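Local atomic coordinates of GlcNAc Inducible Gene 2, GIG2 (Candida albicans, PDB entry 6AKZ), a protein that binds iron and is probably an oxygenase of the DUF1479 family, encoded by a gene induced by N-acetylglucosamine. Residues T11-Q24 against D306-G318. Sequence-based numbering, arbitrary orientation.
Sequences TPPDLDFRFTGIKQ and DLITPKFPGTVPG
Lys23 reaches from helix 18-26 to the loop 306-318, a worked example of a buried lysine whose ammonium is gripped by several oxygens of a loop. Its chain runs almost straight beyond CG and carries the ammonium past the ring of Phe312, where Lys23 CG lies 3.6 Å from Phe312 CZ. The charge then sits among oxygens: Lys23 NZ forms a salt bridge of 2.8 Å with Asp306 OD2, donates in the carbonyl plane to Thr309 O at 2.9 Å, and also meets Asp306 O from above its carbonyl plane, while Pro289 O is a further acceptor outside the loop. Asp306 is itself held: its OD1 takes the backbone N-H groups of Ile308 and Thr309 in an Asx turn and Asx motif, and OD2 accepts from Thr309 OG1 and Trp292 NE1, which fixes the carboxylate for the lysine.

Pro310, the centre of an inverse gamma turn, wedges its ring against the backbone entering the helix; its CB lies 3.3 Å from Asp16 O, and Leu15 N donates to Pro310 O in a nearly straight bond (N-H...O angle 169°). In this cupin-clan protein both segments pack against helix 199-202, whose Trp201 meets Phe312 edge-to-face, and Thr315 is about 11 Å, side chain to side chain, from the iron ligand His192.

A second lysine works in the reverse direction. Lys311 bends at its last torsion (chi4 -59°), turning NZ to Pro12 O, nearly along the C=O axis, and to Asp14 OD1, 2.7 Å from Lys311 NZ, a salt bridge in which the nitrogen comes from above the carboxylate plane. On the apolar side of the contact, Leu15 CD1 lies over the centre of the Phe19 ring and 3.7 Å from Phe312 CB.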
loop_
_atom_site.group_PDB
_atom_site.type_symbol
_atom_site.label_atom_id
_atom_site.label_comp_id
_atom_site.label_asym_id
_atom_site.label_seq_id
_atom_site.Cartn_x
_atom_site.Cartn_y
_atom_site.Cartn_z
ATOM N N THR A 11 6.901 -21.968 -17.992
ATOM C CA THR A 11 5.504 -21.655 -18.286
ATOM C C THR A 11 4.730 -21.446 -16.976
ATOM O O THR A 11 4.873 -22.232 -16.047
ATOM C CB THR A 11 4.915 -22.758 -19.157
ATOM O OG1 THR A 11 5.567 -22.672 -20.416
ATOM C CG2 THR A 11 3.439 -22.605 -19.389
ATOM N N PRO A 12 3.931 -20.363 -16.880
ATOM C CA PRO A 12 3.171 -20.203 -15.640
ATOM C C PRO A 12 2.102 -21.287 -15.503
ATOM O O PRO A 12 1.533 -21.684 -16.518
ATOM C CB PRO A 12 2.512 -18.787 -15.779
ATOM C CG PRO A 12 3.073 -18.165 -17.024
ATOM C CD PRO A 12 3.615 -19.306 -17.856
ATOM N N PRO A 13 1.821 -21.751 -14.263
ATOM C CA PRO A 13 0.783 -22.740 -14.085
ATOM C C PRO A 13 -0.596 -22.236 -14.465
ATOM O O PRO A 13 -0.858 -21.025 -14.549
ATOM C CB PRO A 13 0.867 -23.121 -12.595
ATOM C CG PRO A 13 1.528 -21.985 -11.942
ATOM C CD PRO A 13 2.436 -21.372 -12.987
ATOM N N ASP A 14 -1.467 -23.189 -14.758
ATOM C CA ASP A 14 -2.860 -22.900 -14.961
ATOM C C ASP A 14 -3.484 -22.725 -13.568
ATOM O O ASP A 14 -3.066 -23.390 -12.600
ATOM C CB ASP A 14 -3.553 -24.052 -15.719
ATOM C CG ASP A 14 -3.383 -23.983 -17.241
ATOM O OD1 ASP A 14 -2.882 -22.983 -17.811
ATOM O OD2 ASP A 14 -3.829 -24.940 -17.907
ATOM N N LEU A 15 -4.417 -21.778 -13.448
ATOM C CA LEU A 15 -5.338 -21.747 -12.307
ATOM C C LEU A 15 -6.546 -22.600 -12.720
ATOM O O LEU A 15 -6.568 -23.115 -13.824
ATOM C CB LEU A 15 -5.784 -20.296 -12.004
ATOM C CG LEU A 15 -4.673 -19.295 -11.585
ATOM C CD1 LEU A 15 -5.284 -17.906 -11.469
ATOM C CD2 LEU A 15 -4.069 -19.703 -10.258
ATOM N N ASP A 16 -7.577 -22.685 -11.890
ATOM C CA ASP A 16 -8.883 -23.225 -12.369
ATOM C C ASP A 16 -9.375 -22.573 -13.690
ATOM O O ASP A 16 -9.086 -21.383 -13.917
ATOM C CB ASP A 16 -9.932 -23.065 -11.277
ATOM C CG ASP A 16 -11.261 -23.675 -11.668
ATOM O OD1 ASP A 16 -12.070 -22.998 -12.366
ATOM O OD2 ASP A 16 -11.465 -24.849 -11.288
ATOM N N PHE A 17 -10.100 -23.314 -14.578
ATOM C CA PHE A 17 -10.472 -22.745 -15.937
ATOM C C PHE A 17 -11.542 -21.636 -15.895
ATOM O O PHE A 17 -11.759 -20.887 -16.882
ATOM C CB PHE A 17 -10.871 -23.844 -16.968
ATOM C CG PHE A 17 -12.318 -24.319 -16.828
ATOM C CD1 PHE A 17 -12.671 -25.265 -15.880
ATOM C CD2 PHE A 17 -13.325 -23.722 -17.574
ATOM C CE1 PHE A 17 -14.000 -25.662 -15.742
ATOM C CE2 PHE A 17 -14.658 -24.100 -17.416
ATOM C CZ PHE A 17 -14.989 -25.084 -16.516
ATOM N N ARG A 18 -12.205 -21.476 -14.742
ATOM C CA ARG A 18 -13.015 -20.251 -14.513
ATOM C C ARG A 18 -12.283 -18.959 -14.825
ATOM O O ARG A 18 -12.913 -17.999 -15.309
ATOM C CB ARG A 18 -13.633 -20.192 -13.100
ATOM C CG ARG A 18 -12.745 -19.845 -11.932
ATOM C CD ARG A 18 -13.459 -20.266 -10.654
ATOM N NE ARG A 18 -12.619 -20.102 -9.499
ATOM C CZ ARG A 18 -12.367 -18.920 -8.922
ATOM N NH1 ARG A 18 -12.902 -17.803 -9.406
ATOM N NH2 ARG A 18 -11.560 -18.855 -7.871
ATOM N N PHE A 19 -10.954 -18.972 -14.679
ATOM C CA PHE A 19 -10.167 -17.754 -14.913
ATOM C C PHE A 19 -10.151 -17.340 -16.353
ATOM O O PHE A 19 -9.896 -16.181 -16.713
ATOM C CB PHE A 19 -8.801 -17.886 -14.227
ATOM C CG PHE A 19 -8.886 -17.722 -12.709
ATOM C CD1 PHE A 19 -8.972 -16.441 -12.142
ATOM C CD2 PHE A 19 -8.925 -18.809 -11.866
ATOM C CE1 PHE A 19 -9.129 -16.289 -10.768
ATOM C CE2 PHE A 19 -9.044 -18.671 -10.488
ATOM C CZ PHE A 19 -9.114 -17.400 -9.937
ATOM N N THR A 20 -10.466 -18.294 -17.240
ATOM C CA THR A 20 -10.660 -17.956 -18.631
ATOM C C THR A 20 -11.808 -16.990 -18.868
ATOM O O THR A 20 -11.710 -16.080 -19.710
ATOM C CB THR A 20 -10.776 -19.262 -19.461
ATOM O OG1 THR A 20 -9.519 -19.964 -19.323
ATOM C CG2 THR A 20 -11.096 -18.965 -20.906
ATOM N N GLY A 21 -12.887 -17.171 -18.128
ATOM C CA GLY A 21 -14.064 -16.331 -18.249
ATOM C C GLY A 21 -13.799 -14.965 -17.630
ATOM O O GLY A 21 -14.314 -14.000 -18.126
ATOM N N ILE A 22 -12.921 -14.919 -16.615
ATOM C CA ILE A 22 -12.365 -13.637 -16.092
ATOM C C ILE A 22 -11.671 -12.864 -17.239
ATOM O O ILE A 22 -11.942 -11.702 -17.474
ATOM C CB ILE A 22 -11.364 -13.834 -14.958
ATOM C CG1 ILE A 22 -11.909 -14.672 -13.772
ATOM C CG2 ILE A 22 -10.836 -12.485 -14.483
ATOM C CD1 ILE A 22 -13.103 -14.139 -13.071
ATOM N N LYS A 23 -10.812 -13.529 -18.007
ATOM C CA LYS A 23 -10.177 -12.846 -19.115
ATOM C C LYS A 23 -11.171 -12.324 -20.116
ATOM O O LYS A 23 -11.053 -11.221 -20.619
ATOM C CB LYS A 23 -9.147 -13.751 -19.810
ATOM C CG LYS A 23 -7.974 -14.193 -18.977
ATOM C CD LYS A 23 -6.976 -14.933 -19.856
ATOM C CE LYS A 23 -5.623 -15.065 -19.207
ATOM N NZ LYS A 23 -4.641 -15.595 -20.244
ATOM N N GLN A 24 -12.208 -13.105 -20.420
ATOM C CA GLN A 24 -13.183 -12.619 -21.392
ATOM C C GLN A 24 -14.106 -11.560 -20.852
ATOM O O GLN A 24 -14.564 -10.741 -21.643
ATOM C CB GLN A 24 -13.915 -13.754 -22.093
ATOM C CG GLN A 24 -12.986 -14.482 -23.069
ATOM C CD GLN A 24 -13.200 -15.970 -23.100
ATOM O OE1 GLN A 24 -14.179 -16.497 -22.553
ATOM N NE2 GLN A 24 -12.275 -16.670 -23.732
ATOM N N ASP A 306 -3.573 -13.673 -25.618
ATOM C CA ASP A 306 -4.045 -14.943 -25.131
ATOM C C ASP A 306 -5.313 -14.678 -24.297
ATOM O O ASP A 306 -5.222 -14.292 -23.111
ATOM C CB ASP A 306 -3.016 -15.644 -24.218
ATOM C CG ASP A 306 -3.635 -16.810 -23.405
ATOM O OD1 ASP A 306 -4.561 -17.463 -23.931
ATOM O OD2 ASP A 306 -3.247 -17.064 -22.234
ATOM N N LEU A 307 -6.482 -14.946 -24.895
ATOM C CA LEU A 307 -7.729 -14.771 -24.194
ATOM C C LEU A 307 -8.310 -16.045 -23.666
ATOM O O LEU A 307 -9.411 -16.026 -23.135
ATOM C CB LEU A 307 -8.710 -14.047 -25.091
ATOM C CG LEU A 307 -8.330 -12.575 -25.313
ATOM C CD1 LEU A 307 -9.018 -12.085 -26.560
ATOM C CD2 LEU A 307 -8.678 -11.622 -24.168
ATOM N N ILE A 308 -7.540 -17.133 -23.706
ATOM C CA ILE A 308 -8.080 -18.458 -23.420
ATOM C C ILE A 308 -7.490 -19.124 -22.189
ATOM O O ILE A 308 -8.263 -19.531 -21.338
ATOM C CB ILE A 308 -7.935 -19.443 -24.635
ATOM C CG1 ILE A 308 -8.423 -18.808 -25.952
ATOM C CG2 ILE A 308 -8.670 -20.741 -24.353
ATOM C CD1 ILE A 308 -9.833 -18.234 -25.932
ATOM N N THR A 309 -6.165 -19.268 -22.062
ATOM C CA THR A 309 -5.643 -20.087 -20.915
ATOM C C THR A 309 -5.934 -19.355 -19.605
ATOM O O THR A 309 -5.762 -18.145 -19.579
ATOM C CB THR A 309 -4.111 -20.280 -20.934
ATOM O OG1 THR A 309 -3.481 -19.063 -20.477
ATOM C CG2 THR A 309 -3.600 -20.655 -22.351
ATOM N N PRO A 310 -6.258 -20.069 -18.523
ATOM C CA PRO A 310 -6.468 -19.436 -17.229
ATOM C C PRO A 310 -5.126 -19.142 -16.514
ATOM O O PRO A 310 -4.945 -19.502 -15.367
ATOM C CB PRO A 310 -7.259 -20.501 -16.485
ATOM C CG PRO A 310 -6.608 -21.761 -16.939
ATOM C CD PRO A 310 -6.347 -21.542 -18.403
ATOM N N LYS A 311 -4.194 -18.506 -17.197
ATOM C CA LYS A 311 -2.871 -18.207 -16.603
ATOM C C LYS A 311 -2.930 -16.770 -16.086
ATOM O O LYS A 311 -3.206 -15.848 -16.844
ATOM C CB LYS A 311 -1.742 -18.373 -17.628
ATOM C CG LYS A 311 -1.521 -19.876 -17.949
ATOM C CD LYS A 311 -0.349 -20.078 -18.854
ATOM C CE LYS A 311 -0.335 -21.487 -19.410
ATOM N NZ LYS A 311 -0.284 -22.528 -18.343
ATOM N N PHE A 312 -2.690 -16.636 -14.796
ATOM C CA PHE A 312 -2.521 -15.352 -14.102
ATOM C C PHE A 312 -1.192 -15.441 -13.357
ATOM O O PHE A 312 -1.118 -15.880 -12.195
ATOM C CB PHE A 312 -3.726 -15.088 -13.209
ATOM C CG PHE A 312 -4.888 -14.586 -13.966
ATOM C CD1 PHE A 312 -5.782 -15.481 -14.603
ATOM C CD2 PHE A 312 -5.061 -13.235 -14.161
ATOM C CE1 PHE A 312 -6.822 -14.994 -15.382
ATOM C CE2 PHE A 312 -6.124 -12.751 -14.936
ATOM C CZ PHE A 312 -6.999 -13.642 -15.559
ATOM N N PRO A 313 -0.106 -15.191 -14.088
ATOM C CA PRO A 313 1.198 -15.478 -13.523
ATOM C C PRO A 313 1.534 -14.715 -12.240
ATOM O O PRO A 313 1.135 -13.539 -12.094
ATOM C CB PRO A 313 2.153 -15.103 -14.641
ATOM C CG PRO A 313 1.346 -14.871 -15.870
ATOM C CD PRO A 313 -0.051 -14.600 -15.437
ATOM N N GLY A 314 2.175 -15.405 -11.304
ATOM C CA GLY A 314 2.550 -14.831 -10.006
ATOM C C GLY A 314 1.431 -14.773 -8.971
ATOM O O GLY A 314 1.644 -14.264 -7.868
ATOM N N THR A 315 0.264 -15.344 -9.282
ATOM C CA THR A 315 -0.899 -15.262 -8.383
ATOM C C THR A 315 -1.113 -16.543 -7.648
ATOM O O THR A 315 -0.870 -17.622 -8.209
ATOM C CB THR A 315 -2.226 -14.917 -9.110
ATOM O OG1 THR A 315 -2.585 -15.974 -9.996
ATOM C CG2 THR A 315 -2.208 -13.550 -9.875
ATOM N N VAL A 316 -1.591 -16.418 -6.415
ATOM C CA VAL A 316 -2.109 -17.539 -5.619
ATOM C C VAL A 316 -3.424 -17.045 -5.065
ATOM O O VAL A 316 -3.417 -16.302 -4.068
ATOM C CB VAL A 316 -1.137 -17.929 -4.504
ATOM C CG1 VAL A 316 -1.682 -19.066 -3.650
ATOM C CG2 VAL A 316 0.196 -18.346 -5.134
ATOM N N PRO A 317 -4.565 -17.381 -5.742
ATOM C CA PRO A 317 -5.808 -16.863 -5.251
ATOM C C PRO A 317 -6.018 -17.153 -3.782
ATOM O O PRO A 317 -5.715 -18.253 -3.357
ATOM C CB PRO A 317 -6.845 -17.576 -6.117
ATOM C CG PRO A 317 -6.143 -17.770 -7.396
ATOM C CD PRO A 317 -4.756 -18.126 -6.984
ATOM N N GLY A 318 -6.452 -16.129 -3.009
ATOM C CA GLY A 318 -6.656 -16.228 -1.592
ATOM C C GLY A 318 -5.523 -15.687 -0.754
ATOM O O GLY A 318 -5.569 -15.735 0.457
HETATM O O HOH W 1 -1.160 -18.482 -13.410
#